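Local coordinates for protein SSD1 (Saccharomyces cerevisiae S288C, PDB 7AM1) that binds untranslated regions of mRNAs and represses their translation, as a non-enzymatic member of the RNase II family with an alternative RNA recognition site, at residues R356-T359 with E363-I366; S376-H381 with E551-V556; G393-D398 with S470-S475; V451-D456 with N557-E562. All blocks are in the same frame, centred on the assembly; numbering follows the deposited sequence.

Contact 1 (R356-T359 with E363-I366); sequences RNFT and EYNI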
loop_
_atom_site.group_PDB
_atom_site.type_symbol
_atom_site.label_atom_id
_atom_site.label_comp_id
_atom_site.label_asym_id
_atom_site.label_seq_id
_atom_site.Cartn_x
_atom_site.Cartn_y
_atom_site.Cartn_z
ATOM N N ARG A 356 10.340 4.569 -36.309
ATOM C CA ARG A 356 10.088 5.992 -36.490
ATOM C C ARG A 356 11.160 6.775 -35.747
ATOM O O ARG A 356 11.381 6.564 -34.552
ATOM C CB ARG A 356 8.698 6.375 -35.983
ATOM C CG ARG A 356 8.367 7.858 -36.177
ATOM C CD ARG A 356 6.876 8.149 -36.017
ATOM N NE ARG A 356 6.602 9.585 -36.042
ATOM C CZ ARG A 356 5.431 10.139 -35.741
ATOM N NH1 ARG A 356 4.400 9.384 -35.386
ATOM N NH2 ARG A 356 5.290 11.457 -35.795
ATOM N N ASN A 357 11.835 7.670 -36.457
ATOM C CA ASN A 357 13.034 8.309 -35.936
ATOM C C ASN A 357 12.685 9.666 -35.336
ATOM O O ASN A 357 12.117 10.525 -36.017
ATOM C CB ASN A 357 14.085 8.458 -37.035
ATOM C CG ASN A 357 15.431 8.866 -36.485
ATOM O OD1 ASN A 357 15.602 9.988 -36.010
ATOM N ND2 ASN A 357 16.396 7.953 -36.539
ATOM N N PHE A 358 13.019 9.846 -34.058
ATOM C CA PHE A 358 12.848 11.113 -33.358
ATOM C C PHE A 358 14.196 11.678 -32.914
ATOM O O PHE A 358 14.278 12.353 -31.887
ATOM C CB PHE A 358 11.942 10.961 -32.130
ATOM C CG PHE A 358 10.519 10.580 -32.442
ATOM C CD1 PHE A 358 9.624 11.518 -32.936
ATOM C CD2 PHE A 358 10.065 9.290 -32.201
ATOM C CE1 PHE A 358 8.308 11.169 -33.211
ATOM C CE2 PHE A 358 8.752 8.931 -32.477
ATOM C CZ PHE A 358 7.871 9.869 -32.974
ATOM N N THR A 359 15.263 11.419 -33.671
ATOM C CA THR A 359 16.599 11.799 -33.228
ATOM C C THR A 359 17.043 13.166 -33.736
ATOM O O THR A 359 18.053 13.687 -33.249
ATOM C CB THR A 359 17.634 10.755 -33.668
ATOM O OG1 THR A 359 17.668 10.680 -35.097
ATOM C CG2 THR A 359 17.296 9.383 -33.099
ATOM N N GLU A 363 13.978 19.050 -34.897
ATOM C CA GLU A 363 12.545 18.842 -35.040
ATOM C C GLU A 363 11.855 18.458 -33.744
ATOM O O GLU A 363 10.679 18.781 -33.572
ATOM C CB GLU A 363 12.263 17.742 -36.073
ATOM C CG GLU A 363 12.781 18.024 -37.475
ATOM C CD GLU A 363 12.050 19.158 -38.174
ATOM O OE1 GLU A 363 10.866 19.399 -37.859
ATOM O OE2 GLU A 363 12.661 19.801 -39.053
ATOM N N TYR A 364 12.549 17.768 -32.842
ATOM C CA TYR A 364 11.957 17.275 -31.607
ATOM C C TYR A 364 12.863 17.652 -30.448
ATOM O O TYR A 364 14.079 17.449 -30.515
ATOM C CB TYR A 364 11.756 15.754 -31.652
ATOM C CG TYR A 364 10.884 15.307 -32.799
ATOM C CD1 TYR A 364 9.503 15.330 -32.687
ATOM C CD2 TYR A 364 11.438 14.875 -33.994
ATOM C CE1 TYR A 364 8.697 14.931 -33.727
ATOM C CE2 TYR A 364 10.639 14.478 -35.048
ATOM C CZ TYR A 364 9.267 14.507 -34.906
ATOM O OH TYR A 364 8.459 14.115 -35.948
ATOM N N ASN A 365 12.268 18.228 -29.409
ATOM C CA ASN A 365 12.957 18.548 -28.162
ATOM C C ASN A 365 12.439 17.564 -27.117
ATOM O O ASN A 365 11.514 17.856 -26.361
ATOM C CB ASN A 365 12.725 19.992 -27.746
ATOM C CG ASN A 365 13.556 20.390 -26.539
ATOM O OD1 ASN A 365 14.141 19.543 -25.862
ATOM N ND2 ASN A 365 13.613 21.686 -26.267
ATOM N N ILE A 366 13.022 16.375 -27.108
ATOM C CA ILE A 366 12.603 15.311 -26.204
ATOM C C ILE A 366 13.336 15.480 -24.883
ATOM O O ILE A 366 14.568 15.599 -24.854
ATOM C CB ILE A 366 12.879 13.930 -26.816
ATOM C CG1 ILE A 366 11.963 13.692 -28.017
ATOM C CG2 ILE A 366 12.648 12.828 -25.787
ATOM C CD1 ILE A 366 12.407 12.560 -28.910
HETATM O O HOH W 1 6.039 14.079 -35.734
#

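Contact 2 (S376-H381 with E551-V556); sequences SEFALH and EIKRKV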
loop_
_atom_site.group_PDB
_atom_site.type_symbol
_atom_site.label_atom_id
_atom_site.label_comp_id
_atom_site.label_asym_id
_atom_site.label_seq_id
_atom_site.Cartn_x
_atom_site.Cartn_y
_atom_site.Cartn_z
ATOM N N SER A 376 15.990 6.537 -16.027
ATOM C CA SER A 376 15.003 7.227 -16.849
ATOM C C SER A 376 14.447 6.235 -17.861
ATOM O O SER A 376 15.192 5.708 -18.694
ATOM C CB SER A 376 15.616 8.431 -17.563
ATOM O OG SER A 376 14.704 8.981 -18.499
ATOM N N GLU A 377 13.149 5.965 -17.781
ATOM C CA GLU A 377 12.523 5.040 -18.711
ATOM C C GLU A 377 11.393 5.669 -19.511
ATOM O O GLU A 377 10.776 4.977 -20.328
ATOM C CB GLU A 377 12.013 3.794 -17.967
ATOM C CG GLU A 377 10.969 4.023 -16.887
ATOM C CD GLU A 377 10.667 2.737 -16.126
ATOM O OE1 GLU A 377 10.524 1.692 -16.789
ATOM O OE2 GLU A 377 10.581 2.756 -14.876
ATOM N N PHE A 378 11.127 6.960 -19.325
ATOM C CA PHE A 378 10.027 7.645 -19.987
ATOM C C PHE A 378 10.503 9.017 -20.429
ATOM O O PHE A 378 11.206 9.704 -19.685
ATOM C CB PHE A 378 8.832 7.776 -19.048
ATOM C CG PHE A 378 7.629 8.410 -19.673
ATOM C CD1 PHE A 378 6.819 7.680 -20.522
ATOM C CD2 PHE A 378 7.285 9.719 -19.385
ATOM C CE1 PHE A 378 5.700 8.245 -21.086
ATOM C CE2 PHE A 378 6.162 10.284 -19.943
ATOM C CZ PHE A 378 5.369 9.544 -20.793
ATOM N N ALA A 379 10.137 9.402 -21.650
ATOM C CA ALA A 379 10.528 10.685 -22.212
ATOM C C ALA A 379 9.353 11.265 -22.985
ATOM O O ALA A 379 8.461 10.541 -23.435
ATOM C CB ALA A 379 11.762 10.543 -23.111
ATOM N N LEU A 380 9.371 12.587 -23.152
ATOM C CA LEU A 380 8.267 13.289 -23.782
ATOM C C LEU A 380 8.779 14.343 -24.748
ATOM O O LEU A 380 9.890 14.861 -24.594
ATOM C CB LEU A 380 7.393 14.016 -22.747
ATOM C CG LEU A 380 6.483 13.239 -21.809
ATOM C CD1 LEU A 380 5.985 14.182 -20.718
ATOM C CD2 LEU A 380 5.327 12.619 -22.580
ATOM N N HIS A 381 7.948 14.673 -25.733
ATOM C CA HIS A 381 8.133 15.896 -26.495
ATOM C C HIS A 381 6.764 16.503 -26.754
ATOM O O HIS A 381 5.747 15.805 -26.752
ATOM C CB HIS A 381 8.888 15.678 -27.817
ATOM C CG HIS A 381 8.073 15.067 -28.918
ATOM N ND1 HIS A 381 8.140 13.729 -29.238
ATOM C CD2 HIS A 381 7.227 15.626 -29.816
ATOM C CE1 HIS A 381 7.351 13.483 -30.270
ATOM N NE2 HIS A 381 6.781 14.617 -30.636
ATOM N N GLU A 551 -0.501 11.560 -15.039
ATOM C CA GLU A 551 -1.733 11.578 -15.821
ATOM C C GLU A 551 -1.448 11.357 -17.302
ATOM O O GLU A 551 -2.288 10.800 -18.018
ATOM C CB GLU A 551 -2.493 12.884 -15.604
ATOM C CG GLU A 551 -3.236 12.943 -14.269
ATOM C CD GLU A 551 -4.358 11.914 -14.166
ATOM O OE1 GLU A 551 -5.006 11.623 -15.197
ATOM O OE2 GLU A 551 -4.585 11.388 -13.050
ATOM N N ILE A 552 -0.272 11.766 -17.777
ATOM C CA ILE A 552 0.110 11.442 -19.147
ATOM C C ILE A 552 0.338 9.942 -19.291
ATOM O O ILE A 552 -0.101 9.331 -20.269
ATOM C CB ILE A 552 1.344 12.262 -19.571
ATOM C CG1 ILE A 552 0.948 13.727 -19.787
ATOM C CG2 ILE A 552 1.969 11.684 -20.843
ATOM C CD1 ILE A 552 2.126 14.672 -19.909
ATOM N N LYS A 553 1.007 9.323 -18.315
ATOM C CA LYS A 553 1.245 7.882 -18.367
ATOM C C LYS A 553 -0.057 7.097 -18.260
ATOM O O LYS A 553 -0.191 6.027 -18.869
ATOM C CB LYS A 553 2.205 7.469 -17.252
ATOM C CG LYS A 553 3.657 7.839 -17.518
ATOM C CD LYS A 553 4.542 7.585 -16.307
ATOM C CE LYS A 553 6.003 7.860 -16.625
ATOM N NZ LYS A 553 6.888 7.622 -15.450
ATOM N N ARG A 554 -1.017 7.591 -17.471
ATOM C CA ARG A 554 -2.307 6.914 -17.370
ATOM C C ARG A 554 -3.023 6.919 -18.712
ATOM O O ARG A 554 -3.639 5.922 -19.108
ATOM C CB ARG A 554 -3.172 7.581 -16.301
ATOM C CG ARG A 554 -2.751 7.245 -14.864
ATOM C CD ARG A 554 -3.483 8.097 -13.843
ATOM N NE ARG A 554 -3.168 7.672 -12.481
ATOM C CZ ARG A 554 -3.754 8.147 -11.389
ATOM N NH1 ARG A 554 -4.698 9.074 -11.488
ATOM N NH2 ARG A 554 -3.397 7.688 -10.195
ATOM N N LYS A 555 -2.933 8.032 -19.438
ATOM C CA LYS A 555 -3.503 8.086 -20.776
ATOM C C LYS A 555 -2.773 7.129 -21.710
ATOM O O LYS A 555 -3.404 6.389 -22.474
ATOM C CB LYS A 555 -3.443 9.520 -21.305
ATOM C CG LYS A 555 -3.992 9.692 -22.720
ATOM C CD LYS A 555 -5.483 9.397 -22.785
ATOM C CE LYS A 555 -5.946 9.230 -24.212
ATOM N NZ LYS A 555 -7.428 9.152 -24.312
ATOM N N VAL A 556 -1.438 7.132 -21.669
ATOM C CA VAL A 556 -0.667 6.227 -22.518
ATOM C C VAL A 556 -1.059 4.780 -22.243
ATOM O O VAL A 556 -1.342 4.011 -23.167
ATOM C CB VAL A 556 0.841 6.450 -22.308
ATOM C CG1 VAL A 556 1.641 5.368 -23.011
ATOM C CG2 VAL A 556 1.249 7.841 -22.795
#

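Contact 3 (G393-D398 with S470-S475); sequences GCHVVD and STISPS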
loop_
_atom_site.group_PDB
_atom_site.type_symbol
_atom_site.label_atom_id
_atom_site.label_comp_id
_atom_site.label_asym_id
_atom_site.label_seq_id
_atom_site.Cartn_x
_atom_site.Cartn_y
_atom_site.Cartn_z
ATOM N N GLY A 393 4.373 13.536 -27.843
ATOM C CA GLY A 393 5.016 12.241 -28.002
ATOM C C GLY A 393 5.386 11.662 -26.658
ATOM O O GLY A 393 5.976 12.342 -25.814
ATOM N N CYS A 394 5.036 10.391 -26.454
ATOM C CA CYS A 394 5.278 9.679 -25.203
ATOM C C CYS A 394 6.109 8.443 -25.504
ATOM O O CYS A 394 5.652 7.548 -26.220
ATOM C CB CYS A 394 3.954 9.313 -24.534
ATOM S SG CYS A 394 2.859 10.740 -24.326
ATOM N N HIS A 395 7.325 8.394 -24.961
ATOM C CA HIS A 395 8.328 7.412 -25.353
ATOM C C HIS A 395 8.735 6.579 -24.148
ATOM O O HIS A 395 9.067 7.129 -23.091
ATOM C CB HIS A 395 9.564 8.094 -25.949
ATOM C CG HIS A 395 9.246 9.196 -26.914
ATOM N ND1 HIS A 395 8.787 8.964 -28.192
ATOM C CD2 HIS A 395 9.324 10.543 -26.782
ATOM C CE1 HIS A 395 8.597 10.117 -28.807
ATOM N NE2 HIS A 395 8.914 11.093 -27.973
ATOM N N VAL A 396 8.724 5.258 -24.319
ATOM C CA VAL A 396 9.089 4.303 -23.280
ATOM C C VAL A 396 10.232 3.435 -23.791
ATOM O O VAL A 396 10.211 2.982 -24.941
ATOM C CB VAL A 396 7.888 3.422 -22.878
ATOM C CG1 VAL A 396 8.312 2.402 -21.827
ATOM C CG2 VAL A 396 6.735 4.280 -22.377
ATOM N N VAL A 397 11.233 3.208 -22.935
ATOM C CA VAL A 397 12.340 2.330 -23.299
ATOM C C VAL A 397 11.797 0.993 -23.788
ATOM O O VAL A 397 10.944 0.375 -23.142
ATOM C CB VAL A 397 13.294 2.145 -22.106
ATOM C CG1 VAL A 397 14.341 1.088 -22.430
ATOM C CG2 VAL A 397 13.956 3.460 -21.749
ATOM N N ASP A 398 12.304 0.539 -24.935
ATOM C CA ASP A 398 11.880 -0.727 -25.538
ATOM C C ASP A 398 12.749 -1.848 -24.969
ATOM O O ASP A 398 13.623 -2.411 -25.632
ATOM C CB ASP A 398 11.964 -0.645 -27.058
ATOM C CG ASP A 398 11.361 -1.859 -27.760
ATOM O OD1 ASP A 398 11.023 -2.857 -27.084
ATOM O OD2 ASP A 398 11.215 -1.806 -29.001
ATOM N N SER A 470 10.066 3.084 -32.187
ATOM C CA SER A 470 10.687 4.371 -32.454
ATOM C C SER A 470 12.123 4.369 -31.950
ATOM O O SER A 470 12.605 3.400 -31.355
ATOM C CB SER A 470 9.901 5.508 -31.792
ATOM O OG SER A 470 9.793 5.288 -30.394
ATOM N N THR A 471 12.799 5.485 -32.197
ATOM C CA THR A 471 14.144 5.748 -31.710
ATOM C C THR A 471 14.189 7.215 -31.315
ATOM O O THR A 471 13.734 8.074 -32.078
ATOM C CB THR A 471 15.201 5.449 -32.781
ATOM O OG1 THR A 471 15.116 4.073 -33.173
ATOM C CG2 THR A 471 16.597 5.737 -32.262
ATOM N N ILE A 472 14.727 7.499 -30.129
ATOM C CA ILE A 472 14.812 8.862 -29.627
ATOM C C ILE A 472 16.258 9.157 -29.261
ATOM O O ILE A 472 17.078 8.258 -29.061
ATOM C CB ILE A 472 13.889 9.114 -28.407
ATOM C CG1 ILE A 472 14.347 8.313 -27.181
ATOM C CG2 ILE A 472 12.445 8.778 -28.760
ATOM C CD1 ILE A 472 13.615 8.677 -25.894
ATOM N N SER A 473 16.563 10.453 -29.184
ATOM C CA SER A 473 17.835 10.944 -28.661
ATOM C C SER A 473 17.504 12.180 -27.842
ATOM O O SER A 473 17.386 13.284 -28.380
ATOM C CB SER A 473 18.818 11.273 -29.787
ATOM O OG SER A 473 20.076 11.654 -29.256
ATOM N N PRO A 474 17.330 12.029 -26.524
ATOM C CA PRO A 474 16.848 13.161 -25.720
ATOM C C PRO A 474 17.749 14.381 -25.838
ATOM O O PRO A 474 18.974 14.276 -25.911
ATOM C CB PRO A 474 16.840 12.605 -24.290
ATOM C CG PRO A 474 16.732 11.128 -24.459
ATOM C CD PRO A 474 17.484 10.805 -25.716
ATOM N N SER A 475 17.119 15.551 -25.861
ATOM C CA SER A 475 17.852 16.805 -25.791
ATOM C C SER A 475 18.108 17.227 -24.357
ATOM O O SER A 475 19.081 17.944 -24.093
ATOM C CB SER A 475 17.082 17.906 -26.523
ATOM O OG SER A 475 17.080 17.665 -27.917
#

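Contact 4 (V451-D456 with N557-E562); sequences VVYTLD and NSTVAE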
loop_
_atom_site.group_PDB
_atom_site.type_symbol
_atom_site.label_atom_id
_atom_site.label_comp_id
_atom_site.label_asym_id
_atom_site.label_seq_id
_atom_site.Cartn_x
_atom_site.Cartn_y
_atom_site.Cartn_z
ATOM N N VAL A 451 3.854 6.404 -27.986
ATOM C CA VAL A 451 2.462 6.767 -28.228
ATOM C C VAL A 451 2.431 8.272 -28.476
ATOM O O VAL A 451 2.780 9.059 -27.586
ATOM C CB VAL A 451 1.555 6.374 -27.051
ATOM C CG1 VAL A 451 0.133 6.844 -27.303
ATOM C CG2 VAL A 451 1.600 4.864 -26.822
ATOM N N VAL A 452 2.046 8.668 -29.687
ATOM C CA VAL A 452 2.100 10.061 -30.124
ATOM C C VAL A 452 0.679 10.549 -30.358
ATOM O O VAL A 452 -0.042 9.998 -31.199
ATOM C CB VAL A 452 2.957 10.220 -31.390
ATOM C CG1 VAL A 452 3.019 11.680 -31.822
ATOM C CG2 VAL A 452 4.351 9.668 -31.144
ATOM N N TYR A 453 0.266 11.565 -29.605
ATOM C CA TYR A 453 -1.064 12.142 -29.740
ATOM C C TYR A 453 -0.986 13.410 -30.577
ATOM O O TYR A 453 -0.131 14.266 -30.329
ATOM C CB TYR A 453 -1.670 12.458 -28.373
ATOM C CG TYR A 453 -1.771 11.255 -27.457
ATOM C CD1 TYR A 453 -2.828 10.361 -27.568
ATOM C CD2 TYR A 453 -0.812 11.016 -26.478
ATOM C CE1 TYR A 453 -2.926 9.266 -26.736
ATOM C CE2 TYR A 453 -0.902 9.913 -25.639
ATOM C CZ TYR A 453 -1.962 9.049 -25.769
ATOM O OH TYR A 453 -2.057 7.951 -24.943
ATOM N N THR A 454 -1.882 13.530 -31.554
ATOM C CA THR A 454 -2.102 14.775 -32.283
ATOM C C THR A 454 -3.303 15.477 -31.660
ATOM O O THR A 454 -4.370 14.872 -31.512
ATOM C CB THR A 454 -2.340 14.511 -33.770
ATOM O OG1 THR A 454 -1.172 13.914 -34.348
ATOM C CG2 THR A 454 -2.641 15.801 -34.499
ATOM N N LEU A 455 -3.113 16.729 -31.253
ATOM C CA LEU A 455 -4.106 17.455 -30.474
ATOM C C LEU A 455 -4.560 18.711 -31.198
ATOM O O LEU A 455 -3.762 19.377 -31.866
ATOM C CB LEU A 455 -3.546 17.854 -29.101
ATOM C CG LEU A 455 -2.807 16.769 -28.323
ATOM C CD1 LEU A 455 -2.196 17.352 -27.067
ATOM C CD2 LEU A 455 -3.748 15.628 -27.982
ATOM N N ASP A 456 -5.839 19.045 -31.049
ATOM C CA ASP A 456 -6.304 20.359 -31.471
ATOM C C ASP A 456 -5.596 21.430 -30.650
ATOM O O ASP A 456 -5.632 21.406 -29.418
ATOM C CB ASP A 456 -7.818 20.473 -31.302
ATOM C CG ASP A 456 -8.359 21.796 -31.808
ATOM O OD1 ASP A 456 -7.953 22.848 -31.273
ATOM O OD2 ASP A 456 -9.176 21.789 -32.753
ATOM N N ASN A 557 -1.081 4.387 -20.968
ATOM C CA ASN A 557 -1.456 3.019 -20.626
ATOM C C ASN A 557 -2.863 2.700 -21.116
ATOM O O ASN A 557 -3.138 1.578 -21.555
ATOM C CB ASN A 557 -1.376 2.805 -19.115
ATOM C CG ASN A 557 0.046 2.709 -18.606
ATOM O OD1 ASN A 557 0.930 2.176 -19.277
ATOM N ND2 ASN A 557 0.266 3.197 -17.395
ATOM N N SER A 558 -3.776 3.668 -21.008
ATOM C CA SER A 558 -5.133 3.481 -21.507
ATOM C C SER A 558 -5.133 3.216 -23.007
ATOM O O SER A 558 -5.856 2.339 -23.497
ATOM C CB SER A 558 -5.967 4.721 -21.181
ATOM O OG SER A 558 -7.251 4.645 -21.766
ATOM N N THR A 559 -4.329 3.976 -23.752
ATOM C CA THR A 559 -4.272 3.822 -25.199
ATOM C C THR A 559 -3.732 2.456 -25.585
ATOM O O THR A 559 -4.260 1.804 -26.496
ATOM C CB THR A 559 -3.406 4.934 -25.798
ATOM O OG1 THR A 559 -4.051 6.196 -25.584
ATOM C CG2 THR A 559 -3.174 4.712 -27.289
ATOM N N VAL A 560 -2.676 2.009 -24.907
ATOM C CA VAL A 560 -2.080 0.720 -25.224
ATOM C C VAL A 560 -3.048 -0.410 -24.893
ATOM O O VAL A 560 -3.193 -1.362 -25.671
ATOM C CB VAL A 560 -0.736 0.576 -24.486
ATOM C CG1 VAL A 560 -0.193 -0.839 -24.604
ATOM C CG2 VAL A 560 0.268 1.583 -25.048
ATOM N N ALA A 561 -3.742 -0.314 -23.753
ATOM C CA ALA A 561 -4.723 -1.333 -23.387
ATOM C C ALA A 561 -5.802 -1.468 -24.456
ATOM O O ALA A 561 -6.170 -2.581 -24.847
ATOM C CB ALA A 561 -5.359 -0.996 -22.037
ATOM N N GLU A 562 -6.337 -0.336 -24.924
ATOM C CA GLU A 562 -7.359 -0.359 -25.968
ATOM C C GLU A 562 -6.828 -1.008 -27.237
ATOM O O GLU A 562 -7.526 -1.801 -27.883
ATOM C CB GLU A 562 -7.826 1.071 -26.249
ATOM C CG GLU A 562 -8.605 1.696 -25.099
ATOM C CD GLU A 562 -8.878 3.184 -25.286
ATOM O OE1 GLU A 562 -8.361 3.775 -26.257
ATOM O OE2 GLU A 562 -9.590 3.767 -24.438
#

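Contact 1 (R356-T359 with E363-I366)
Phe-358 sets one edge on the face of the Tyr-364 ring. Its CD1 stands over the ring centre, 3.6 Å from Tyr-364 CZ. The planes are 85° apart and the centroids 4.9 Å apart, a T-shaped pair. The Tyr-364 CG is turned beside the backbone N (chi1 -58°), which lays the ring across Phe-358 and brings its hydroxyl to the edge of the Arg-356 guanidinium. There Tyr-364 OH stays 4.1 Å from Arg-356 NH2, and one water lies near both. Phe-358 CZ in turn lies over one guanidinium face. Both segments belong to the RNB domain: 356-358 is an outermost strand of a mixed sheet, and 363-366 is the loop leading into strand 367-370. Replacing Tyr-364 with alanine would probably leave the Phe-358 edge without its ring face and open a gap beside Arg-356. Ile-366 closes the other part of the contact. Its CD1 reaches Phe-358 CB at 3.6 Å and also touches Phe-358 O. Asn-357 to Thr-359 form an Asx turn around Phe-358, where Thr-359 N bonds to Asn-357 OD1 at 2.8 Å, from above the carbonyl plane.

Contact 2 (S376-H381 with E551-V556)
Glu-551 OE2 is gripped by two arginines. Arg-554 NH1 comes to 2.8 Å in a salt bridge whose hydrogen bond is bent and weak, and Arg-510 adds a second bridge. Glu-551 and Arg-554 lie on helix 544-568, and the bridge to Arg-510 ties it to helix 495-510. They stay clear of the side chains that meet strand 378-384. What meets the strand is hydrocarbon: Ile-552 and the aliphatic chain of Lys-553. Lys-553 runs out straight beyond CG and slides past Phe-378 in the opposite direction. Its CE lies over one face of the Phe-378 ring, 3.8 Å from the centroid and 26° off the normal, a CH-pi contact. The closest approach is Lys-553 CE to Phe-378 CG, 3.5 Å. The chain then carries NZ on past CB of Phe-378. Glu-377 OE2 is 6.1 Å from Lys-553 NZ, so any attraction between the charges is probably modest. With CG opposite the backbone N (chi1 -177°), the Phe-378 ring extends to the helix. Ile-552 CG2 meets this ring at its edge, 4.0 Å from Phe-378 CZ. The same methyl touches Leu-380 CD2 at 3.9 Å, where the leucine and isoleucine reach toward each other tip to tip. A serine in place of Phe-378 would probably leave the Lys-553 chain without its ring face and open a gap beside Ile-552. The helix segment crosses the strand at 96°, the axes 11.2 Å apart. Phe-378 also packs on Val-396 and Leu-380 on Cys-394, both of strand 389-397, while helix 495-510 touches Ile-552 through Val-499.

Contact 3 (G393-D398 with S470-S475)
Ile-472 lays its CG2 methyl over one face of the His-395 imidazole. The methyl is 3.8 Å from the ring centroid and 17° off the normal, a CH-pi contact, and is offset toward the CG-ND1 bond, with Ile-472 CG2 to His-395 ND1 at 3.7 Å. The isoleucine torsion accounts for this. CG1 takes the crowded position between backbone N and carbonyl carbon (chi1 67°), which leaves CG2 to meet the ring. CD1 reaches only as far as His-395 CB, 4.1 Å away. The histidine CG lies beside its own backbone N (chi1 -44°), which leaves one ring face to Ile-472 and the opposite face over the backbone of Gly-393, which has no side chain to crowd it. Both ring nitrogens are held: ND1 by Ser-450 OG and NE2 by His-381 ND1. These bonds should fix the rotation of the buried imidazole. Ser-470 OG, 4.4 Å from His-395 ND1, bonds instead to Ser-450 and Thr-448. The contact thus spans two strands of the RNB-domain sheet that are not neighbours. Strand 446-456 runs between 389-397 and 462-472, while Phe-358 of strand 356-358 and His-381 of strand 378-384 also meet the His-395 ring.

Contact 4 (V451-D456 with N557-E562)
The Tyr-453 ring has Thr-559 OG1 at its edge and in its plane. Phe-506 makes an edge-to-face pair with this ring, and Cys-394 touches it from strand 389-397. The hydroxyl of Tyr-453 points to helix 544-568 and hydrogen-bonds to Thr-559, with OH to OG1 at 2.7 Å. Either hydroxyl could be the donor. Thr-559 OG1 also bonds to Lys-555 O, one turn earlier in the helix, and the same carbonyl is a weak partner of Tyr-453 OH. Two hydroxyls and one helix carbonyl therefore form a small polar cluster at an otherwise apolar join. The tyrosine CG stands beside its backbone N (chi1 -58°), and this brings the far end of the ring to the helix although CB does not face it.

Thr-559 splits its two branches between two partners. OG1 takes the tyrosine, while CG2, opposite the backbone N, takes Val-451. Val-451 CG1 is 3.9 Å from Thr-559 CG2, and the two side chains slide past each other in opposite directions. The other valine branch meets the next helix residue, with Val-451 CG2 to Val-560 CG2 at 4.0 Å. Val-556, a turn before Val-560, packs against both Val-451 and Tyr-453. The strand and helix segments cross at 104°, their axes 10.0 Å apart. This is a helix laid across a beta sheet inside the RNB domain, the domain that is the nuclease in RNase II relatives; Ssd1 is a non-enzymatic member of that family.

How the contacts relate
All four contacts belong to one seven-stranded sheet of the RNB domain and to what packs on it. Contacts 2 and 4 share helix 544-568, and their centres are about 10 Å apart; Val-556 CG1 meets Val-451 CG2 between them at 3.8 Å. Contacts 1 and 3 lie at the strand 356-358 end, about 8 Å apart, and are joined by a probable backbone bond from Phe-358 N to Thr-471 O of 2.8 Å. Contact 3 also reaches contact 2, since His-395 N is 2.9 Å from Ala-379 O. Contacts 1 and 4 are the farthest apart, about 18 Å between centres.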